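Local coordinates for protein metallo-beta-lactamase 1 (PDB 5MMD) that probably hydrolyses the amide bond of beta-lactam antibiotics with the help of zinc ions, which makes the bacterium resistant to these drugs, at residues A[79-82]-A[83-86]; A[101-104]-A[105-109]. All coordinates share one frame; numbering follows the deposited sequence.

Interaction 1 (A[79-82]-A[83-86]); sequences SHED and KTAG. With ZN (zinc ion), chain E; ZN (zinc ion), chain C.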
loop_
_atom_site.group_PDB
_atom_site.type_symbol
_atom_site.label_atom_id
_atom_site.label_comp_id
_atom_site.label_asym_id
_atom_site.label_seq_id
_atom_site.Cartn_x
_atom_site.Cartn_y
_atom_site.Cartn_z
ATOM N N SER A 79 -1.008 -6.561 6.285
ATOM C CA SER A 79 -1.467 -6.419 7.661
ATOM C C SER A 79 -0.694 -5.416 8.542
ATOM O O SER A 79 -1.243 -4.963 9.554
ATOM C CB SER A 79 -1.442 -7.796 8.363
ATOM O OG SER A 79 -0.116 -8.240 8.541
ATOM N N HIS A 80 0.539 -5.053 8.165
ATOM C CA HIS A 80 1.394 -4.230 9.054
ATOM C C HIS A 80 0.766 -2.879 9.406
ATOM O O HIS A 80 -0.013 -2.289 8.639
ATOM C CB HIS A 80 2.781 -4.036 8.460
ATOM C CG HIS A 80 3.620 -5.279 8.484
ATOM N ND1 HIS A 80 4.716 -5.461 7.670
ATOM C CD2 HIS A 80 3.518 -6.397 9.242
ATOM C CE1 HIS A 80 5.260 -6.635 7.934
ATOM N NE2 HIS A 80 4.542 -7.229 8.871
ATOM N N GLU A 81 1.066 -2.454 10.621
ATOM C CA GLU A 81 0.494 -1.259 11.216
ATOM C C GLU A 81 0.666 0.008 10.362
ATOM O O GLU A 81 -0.174 0.897 10.433
ATOM C CB GLU A 81 1.117 -1.037 12.579
ATOM C CG GLU A 81 0.453 0.003 13.442
ATOM C CD GLU A 81 -0.916 -0.386 13.959
ATOM O OE1 GLU A 81 -1.516 0.471 14.630
ATOM O OE2 GLU A 81 -1.378 -1.534 13.767
ATOM N N ASP A 82 1.720 0.076 9.547
ATOM C CA ASP A 82 1.918 1.277 8.736
ATOM C C ASP A 82 0.815 1.423 7.663
ATOM O O ASP A 82 0.629 2.509 7.163
ATOM C CB ASP A 82 3.336 1.354 8.089
ATOM C CG ASP A 82 3.733 0.130 7.279
ATOM O OD1 ASP A 82 3.310 -0.985 7.660
ATOM O OD2 ASP A 82 4.559 0.280 6.311
ATOM N N LYS A 83 0.070 0.373 7.358
ATOM C CA LYS A 83 -0.966 0.428 6.295
ATOM C C LYS A 83 -2.392 0.164 6.800
ATOM O O LYS A 83 -3.378 0.351 6.052
ATOM C CB LYS A 83 -0.625 -0.589 5.208
ATOM C CG LYS A 83 0.753 -0.509 4.612
ATOM C CD LYS A 83 1.149 0.897 4.118
ATOM C CE LYS A 83 2.556 0.865 3.506
ATOM N NZ LYS A 83 3.029 2.213 3.236
ATOM N N THR A 84 -2.501 -0.254 8.066
ATOM C CA THR A 84 -3.757 -0.634 8.691
ATOM C C THR A 84 -4.074 0.143 9.961
ATOM O O THR A 84 -5.079 -0.133 10.592
ATOM C CB THR A 84 -3.777 -2.118 9.105
ATOM O OG1 THR A 84 -2.724 -2.358 10.061
ATOM C CG2 THR A 84 -3.632 -3.041 7.870
ATOM N N ALA A 85 -3.230 1.086 10.374
ATOM C CA ALA A 85 -3.445 1.697 11.690
ATOM C C ALA A 85 -4.803 2.353 11.784
ATOM O O ALA A 85 -5.372 2.444 12.869
ATOM C CB ALA A 85 -2.337 2.737 12.049
ATOM N N GLY A 86 -5.315 2.849 10.667
ATOM C CA GLY A 86 -6.541 3.606 10.709
ATOM C C GLY A 86 -7.807 2.805 10.496
ATOM O O GLY A 86 -8.900 3.382 10.521
HETATM ZN ZN ZN E . 5.092 -4.261 6.084
HETATM ZN ZN ZN C . 5.722 -0.958 5.260
HETATM O O HOH W 1 -3.581 -2.936 12.534
HETATM O O HOH W 2 -3.878 2.240 15.426
HETATM O O HOH W 3 5.647 -2.600 6.513
#

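Interaction 2 (A[101-104]-A[105-109]); sequences ALTN and EILKR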
loop_
_atom_site.group_PDB
_atom_site.type_symbol
_atom_site.label_atom_id
_atom_site.label_comp_id
_atom_site.label_asym_id
_atom_site.label_seq_id
_atom_site.Cartn_x
_atom_site.Cartn_y
_atom_site.Cartn_z
ATOM N N ALA A 101 -8.829 -11.583 2.326
ATOM C CA ALA A 101 -9.220 -12.527 3.396
ATOM C C ALA A 101 -7.973 -12.938 4.221
ATOM O O ALA A 101 -8.050 -13.046 5.420
ATOM C CB ALA A 101 -9.873 -13.716 2.835
ATOM N N LEU A 102 -6.840 -13.119 3.547
ATOM C CA LEU A 102 -5.594 -13.541 4.188
ATOM C C LEU A 102 -5.082 -12.439 5.135
ATOM O O LEU A 102 -4.707 -12.676 6.295
ATOM C CB LEU A 102 -4.532 -13.860 3.138
ATOM C CG LEU A 102 -3.148 -14.178 3.698
ATOM C CD1 LEU A 102 -3.250 -15.272 4.800
ATOM C CD2 LEU A 102 -2.238 -14.617 2.594
ATOM N N THR A 103 -5.083 -11.222 4.632
ATOM C CA THR A 103 -4.705 -10.106 5.473
ATOM C C THR A 103 -5.604 -10.050 6.729
ATOM O O THR A 103 -5.103 -9.896 7.836
ATOM C CB THR A 103 -4.779 -8.805 4.710
ATOM O OG1 THR A 103 -3.649 -8.736 3.841
ATOM C CG2 THR A 103 -4.772 -7.612 5.661
ATOM N N ASN A 104 -6.922 -10.206 6.550
ATOM C CA ASN A 104 -7.842 -10.187 7.690
ATOM C C ASN A 104 -7.563 -11.341 8.664
ATOM O O ASN A 104 -7.727 -11.195 9.864
ATOM C CB ASN A 104 -9.317 -10.223 7.223
ATOM C CG ASN A 104 -9.966 -8.841 7.265
ATOM O OD1 ASN A 104 -9.301 -7.842 7.567
ATOM N ND2 ASN A 104 -11.270 -8.777 6.963
ATOM N N GLU A 105 -7.116 -12.477 8.155
ATOM C CA GLU A 105 -6.869 -13.605 9.048
ATOM C C GLU A 105 -5.660 -13.325 9.919
ATOM O O GLU A 105 -5.648 -13.698 11.100
ATOM C CB GLU A 105 -6.669 -14.886 8.265
ATOM C CG GLU A 105 -7.965 -15.488 7.752
ATOM C CD GLU A 105 -8.927 -15.970 8.869
ATOM O OE1 GLU A 105 -8.482 -16.505 9.919
ATOM O OE2 GLU A 105 -10.162 -15.814 8.689
ATOM N N ILE A 106 -4.666 -12.644 9.337
ATOM C CA ILE A 106 -3.466 -12.258 10.064
ATOM C C ILE A 106 -3.829 -11.253 11.145
ATOM O O ILE A 106 -3.490 -11.450 12.318
ATOM C CB ILE A 106 -2.400 -11.701 9.111
ATOM C CG1 ILE A 106 -1.924 -12.829 8.186
ATOM C CG2 ILE A 106 -1.228 -11.096 9.896
ATOM C CD1 ILE A 106 -1.107 -12.352 6.996
ATOM N N LEU A 107 -4.553 -10.201 10.770
ATOM C CA LEU A 107 -5.062 -9.240 11.734
ATOM C C LEU A 107 -5.824 -9.961 12.855
ATOM O O LEU A 107 -5.625 -9.672 14.032
ATOM C CB LEU A 107 -5.971 -8.208 11.042
ATOM C CG LEU A 107 -5.249 -7.275 10.044
ATOM C CD1 LEU A 107 -6.236 -6.361 9.327
ATOM C CD2 LEU A 107 -4.238 -6.432 10.772
ATOM N N LYS A 108 -6.693 -10.905 12.513
ATOM C CA LYS A 108 -7.466 -11.565 13.561
ATOM C C LYS A 108 -6.585 -12.367 14.505
ATOM O O LYS A 108 -6.772 -12.320 15.715
ATOM C CB LYS A 108 -8.533 -12.487 12.981
ATOM C CG LYS A 108 -9.496 -13.000 14.053
ATOM C CD LYS A 108 -9.861 -14.449 13.877
ATOM C CE LYS A 108 -10.593 -14.677 12.606
ATOM N NZ LYS A 108 -11.473 -15.922 12.694
ATOM N N ARG A 109 -5.678 -13.134 13.931
ATOM C CA ARG A 109 -4.786 -13.977 14.703
ATOM C C ARG A 109 -3.945 -13.124 15.669
ATOM O O ARG A 109 -3.611 -13.573 16.771
ATOM C CB ARG A 109 -3.932 -14.787 13.727
ATOM C CD ARG A 109 -2.169 -16.400 13.136
ATOM N NE ARG A 109 -1.054 -15.629 12.589
ATOM C CZ ARG A 109 -0.735 -15.532 11.299
ATOM N NH1 ARG A 109 -1.446 -16.156 10.354
ATOM N NH2 ARG A 109 0.307 -14.795 10.957
HETATM O O HOH W 4 -10.332 -13.465 6.396
#

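Interaction 1 (A[79-82]-A[83-86])
Asp82 and Lys83 lie against each other in the middle of the short, weakly bonded helix 81-84, and their side chains cross obliquely. The lysine chain folds back over the peptide group of Asp82. CG stands beside the backbone N (chi1 -53°) and a second bend follows at chi2, which brings Lys83 CE to 3.5 Å from Asp82 OD2. The ammonium continues past the carboxylate to Ser34, Asn35 O and Gly200 O, which hydrogen-bond to it.

Asp82 OD2 binds one zinc ion at 2.0 Å. Its other oxygen, OD1, accepts a bond from the water that bridges the two zinc ions. His80 ND1 binds the second zinc ion, also at 2.0 Å, and Glu174 holds the ring through NE2. His78, His80 and Asp82 form the HxHxD motif of the metallo-beta-lactamase superfamily. His78 and His140 complete the site of His80, and Cys159 and His201 that of Asp82.

The backbone of the turn is held by Lys83 N, which donates to His80 O, three residues back, at 3.0 Å. Ala85 N makes a weak bond to Glu81 O. Thr84 turns OG1 back between its own backbone N and carbonyl carbon (chi1 61°). There the hydroxyl lies 3.0 Å from Ser79 O and 3.1 Å from His80 O. It has a single proton, and which acceptor takes it is not settled. Glu81 crosses the Thr84 side chain at about a right angle. A water joins Glu81 OE2 to Thr84 OG1. The other carboxylate oxygen, OE1, rests 3.5 Å from Ala85 CB, and a second water links it to Ala85 O.

Interaction 2 (A[101-104]-A[105-109])
Ala101, Leu102, Thr103 and Asn104 each pass a carbonyl to the amide four residues on, in regular alpha-helical geometry. The bond from Leu107 N to Thr103 O is almost straight, with an N-H...O angle of 177°. On one face Leu102 and Ile106 meet through their methyl ends, CD1 to CD1, at 4.2 Å. With CG anti to the backbone N (chi1 174°) and chi2 near 51°, Leu102 brings its CD1 to the isoleucine. One residue further on, Thr103 and Leu107 lie side by side and point the same way, with Thr103 CG2 4.1 Å from Leu107 CD1. The threonine methyl does the touching, while OG1 is turned to Asp143. Asn104 crosses Leu107 at a slant, and its OD1 is 3.8 Å from Leu107 CD1. The amide is buried, and OD1 also accepts a hydrogen bond from Ala115 N. On the exposed side Glu105 bends at chi2. Glu105 CG lies 3.4 Å from Ala101 O.

Ser100 OG, just before the helix begins, accepts a hydrogen bond from Thr103 N. The helix is the middle element of a beta-alpha-beta unit: strand 97-100 leads directly into it and strand 117-119 follows. Ala101 is tied by a backbone hydrogen bond to Phe119, at the end of that second strand.

Interaction 1 comes first along the chain, and the centres of the two contacts are about 12 Å apart. They meet at Ser79, which packs on helix 101-109. Ser79 OG lies 3.4 Å from Ile106 CG2, and Ser79 O is 3.6 Å from Leu107 CD2. Ser79 N is 4.0 Å from Thr103 CG2. The buried face of interaction 2 therefore backs the residue that stands between two zinc ligands, His78 and His80. Interaction 1 binds the metals directly. Interaction 2 stays one layer behind: the side chain of Ile106 is about 10 Å from a zinc ion and about 7 Å from the side chain of His80.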